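Local coordinates for hydrogenase maturation protease (Wolinella succinogenes, PDB 3PU6), which is probably an endopeptidase that takes part in the maturation of hydrogenases, although its own activity remains uncharacterised, at residues D57-A62 with G102-T107. Sequence-based numbering, arbitrary orientation.
Sequences DVIVVA and GICSKT
The peptide carbonyl of Lys-106 is turned to the N-H of Ile-59; N of Ile-59 to O of Lys-106 is 3.0 Å and the angle at the hydrogen is 161°. CA of Val-58 adds a C-H···O contact to the same oxygen, and CA of Thr-107 makes another to the carbonyl oxygen of Ile-59, 3.4 Å away. At a second flat group, O of Cys-104 accepts from OG1 of Thr-107 at 3.0 Å, the hydroxyl lying above the carbonyl plane and tying the turn after helix 94-103 to the new strand. The carbonyl oxygen of Asp-57 faces SG of Cys-104 and CB of Lys-106.

Strands 58-66 and 106-114 run parallel here, with Ile-59 opposite Thr-107, in the central sheet of this alpha/beta fold. On one face the side chains of Val-58 and Lys-106 run side by side, CG2 to CB 4.1 Å. On the other, Ile-59 has CG1 beside its backbone N (chi1 -57°), which carries CD1 to CB of Cys-104 (3.4 Å) and within 4.4 Å of CG2 of Ile-103. Leu-100 of helix 94-103 covers Val-61 and Thr-107 here.

The charged ends seek partners elsewhere: NZ of Lys-106 forms a salt bridge with Asp-77 of the antiparallel edge strand, and OD2 of Asp-57 accepts from the backbone N of Lys-4. The two segments are therefore joined by one backbone hydrogen bond, C-H···O contacts and apolar contact, with no ion pair between them.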
ATOM      1  N   ASP A  57     -13.492   2.532  -6.660  1.00 36.87           N
ATOM      2  CA  ASP A  57     -14.182   3.311  -5.631  1.00 37.06           C
ATOM      3  C   ASP A  57     -13.195   3.606  -4.508  1.00 37.00           C
ATOM      4  O   ASP A  57     -13.201   4.686  -3.922  1.00 36.97           O
ATOM      5  CB  ASP A  57     -15.371   2.543  -5.049  1.00 36.71           C
ATOM      6  CG  ASP A  57     -16.475   2.302  -6.064  1.00 39.23           C
ATOM      7  OD1 ASP A  57     -16.969   3.284  -6.655  1.00 39.92           O
ATOM      8  OD2 ASP A  57     -16.866   1.124  -6.250  1.00 40.10           O
ATOM      9  N   VAL A  58     -12.350   2.624  -4.223  1.00 36.15           N
ATOM     10  CA  VAL A  58     -11.360   2.722  -3.168  1.00 35.54           C
ATOM     11  C   VAL A  58      -9.951   2.324  -3.626  1.00 35.38           C
ATOM     12  O   VAL A  58      -9.740   1.238  -4.153  1.00 34.88           O
ATOM     13  CB  VAL A  58     -11.734   1.799  -2.015  1.00 34.32           C
ATOM     14  CG1 VAL A  58     -10.694   1.875  -0.926  1.00 34.22           C
ATOM     15  CG2 VAL A  58     -13.091   2.161  -1.494  1.00 36.81           C
ATOM     16  N   ILE A  59      -8.987   3.204  -3.392  1.00 35.30           N
ATOM     17  CA  ILE A  59      -7.580   2.880  -3.578  1.00 34.35           C
ATOM     18  C   ILE A  59      -6.833   2.941  -2.248  1.00 32.63           C
ATOM     19  O   ILE A  59      -6.750   3.980  -1.606  1.00 31.19           O
ATOM     20  CB  ILE A  59      -6.868   3.853  -4.549  1.00 34.57           C
ATOM     21  CG1 ILE A  59      -7.570   3.874  -5.902  1.00 35.62           C
ATOM     22  CG2 ILE A  59      -5.401   3.477  -4.687  1.00 31.53           C
ATOM     23  CD1 ILE A  59      -7.092   4.973  -6.806  1.00 37.75           C
ATOM     24  N   VAL A  60      -6.295   1.808  -1.843  1.00 32.56           N
ATOM     25  CA  VAL A  60      -5.329   1.777  -0.780  1.00 31.71           C
ATOM     26  C   VAL A  60      -3.951   1.659  -1.414  1.00 32.36           C
ATOM     27  O   VAL A  60      -3.694   0.745  -2.205  1.00 31.52           O
ATOM     28  CB  VAL A  60      -5.565   0.592   0.150  1.00 32.17           C
ATOM     29  CG1 VAL A  60      -4.419   0.457   1.124  1.00 30.60           C
ATOM     30  CG2 VAL A  60      -6.869   0.774   0.891  1.00 33.84           C
ATOM     31  N   VAL A  61      -3.080   2.610  -1.074  1.00 31.89           N
ATOM     32  CA  VAL A  61      -1.696   2.601  -1.524  1.00 31.28           C
ATOM     33  C   VAL A  61      -0.822   2.253  -0.332  1.00 29.87           C
ATOM     34  O   VAL A  61      -0.767   3.001   0.618  1.00 30.34           O
ATOM     35  CB  VAL A  61      -1.284   3.960  -2.191  1.00 31.46           C
ATOM     36  CG1 VAL A  61      -1.648   5.141  -1.320  1.00 31.61           C
ATOM     37  CG2 VAL A  61       0.195   3.980  -2.524  1.00 30.92           C
ATOM     38  N   ALA A  62      -0.172   1.097  -0.378  1.00 29.81           N
ATOM     39  CA  ALA A  62       0.684   0.646   0.708  1.00 29.77           C
ATOM     40  C   ALA A  62       2.186   0.737   0.388  1.00 30.62           C
ATOM     41  O   ALA A  62       2.608   0.475  -0.737  1.00 30.51           O
ATOM     42  CB  ALA A  62       0.325  -0.759   1.090  1.00 27.82           C
ATOM     43  N   GLY A 102      -6.799  12.150  -7.538  1.00 40.71           N
ATOM     44  CA  GLY A 102      -7.431  12.695  -8.722  1.00 39.78           C
ATOM     45  C   GLY A 102      -8.199  11.640  -9.482  1.00 40.60           C
ATOM     46  O   GLY A 102      -9.209  11.932 -10.104  1.00 41.17           O
ATOM     47  N   ILE A 103      -7.711  10.408  -9.445  1.00 40.88           N
ATOM     48  CA  ILE A 103      -8.466   9.295  -9.983  1.00 41.70           C
ATOM     49  C   ILE A 103      -9.638   8.960  -9.058  1.00 41.41           C
ATOM     50  O   ILE A 103     -10.735   8.641  -9.516  1.00 41.18           O
ATOM     51  CB  ILE A 103      -7.624   8.009 -10.058  1.00 42.76           C
ATOM     52  CG1 ILE A 103      -6.396   8.158 -10.924  1.00 39.90           C
ATOM     53  CG2 ILE A 103      -8.457   6.830 -10.600  1.00 42.40           C
ATOM     54  CD1 ILE A 103      -5.780   6.806 -11.147  1.00 40.90           C
ATOM     55  N   CYS A 104      -9.381   9.029  -7.754  1.00 41.54           N
ATOM     56  CA  CYS A 104     -10.265   8.453  -6.743  1.00 40.33           C
ATOM     57  C   CYS A 104     -10.361   9.298  -5.485  1.00 41.86           C
ATOM     58  O   CYS A 104      -9.347   9.723  -4.946  1.00 41.61           O
ATOM     59  CB  CYS A 104      -9.715   7.098  -6.343  1.00 38.28           C
ATOM     60  SG  CYS A 104     -10.819   6.180  -5.348  1.00 37.74           S
ATOM     61  N   SER A 105     -11.578   9.517  -4.997  1.00 43.98           N
ATOM     62  CA  SER A 105     -11.786  10.276  -3.758  1.00 44.01           C
ATOM     63  C   SER A 105     -11.352   9.494  -2.506  1.00 44.13           C
ATOM     64  O   SER A 105     -10.613  10.018  -1.656  1.00 43.20           O
ATOM     65  CB  SER A 105     -13.253  10.680  -3.630  1.00 46.90           C
ATOM     66  OG  SER A 105     -14.083   9.532  -3.583  1.00 49.00           O
ATOM     67  N   LYS A 106     -11.819   8.251  -2.395  1.00 40.45           N
ATOM     68  CA  LYS A 106     -11.331   7.351  -1.362  1.00 39.13           C
ATOM     69  C   LYS A 106      -9.917   6.843  -1.623  1.00 38.17           C
ATOM     70  O   LYS A 106      -9.728   5.652  -1.862  1.00 35.76           O
ATOM     71  CB  LYS A 106     -12.233   6.144  -1.212  1.00 39.23           C
ATOM     72  CG  LYS A 106     -13.291   6.287  -0.156  1.00 44.78           C
ATOM     73  CD  LYS A 106     -12.739   6.900   1.121  1.00 44.07           C
ATOM     74  CE  LYS A 106     -13.854   7.037   2.147  1.00 44.49           C
ATOM     75  NZ  LYS A 106     -13.471   7.958   3.245  1.00 47.46           N
ATOM     76  N   THR A 107      -8.930   7.737  -1.559  1.00 36.48           N
ATOM     77  CA  THR A 107      -7.542   7.317  -1.533  1.00 34.80           C
ATOM     78  C   THR A 107      -7.029   7.202  -0.108  1.00 34.43           C
ATOM     79  O   THR A 107      -6.878   8.193   0.602  1.00 34.82           O
ATOM     80  CB  THR A 107      -6.607   8.277  -2.285  1.00 36.76           C
ATOM     81  OG1 THR A 107      -7.035   8.395  -3.646  1.00 39.51           O
ATOM     82  CG2 THR A 107      -5.171   7.741  -2.244  1.00 33.71           C
TER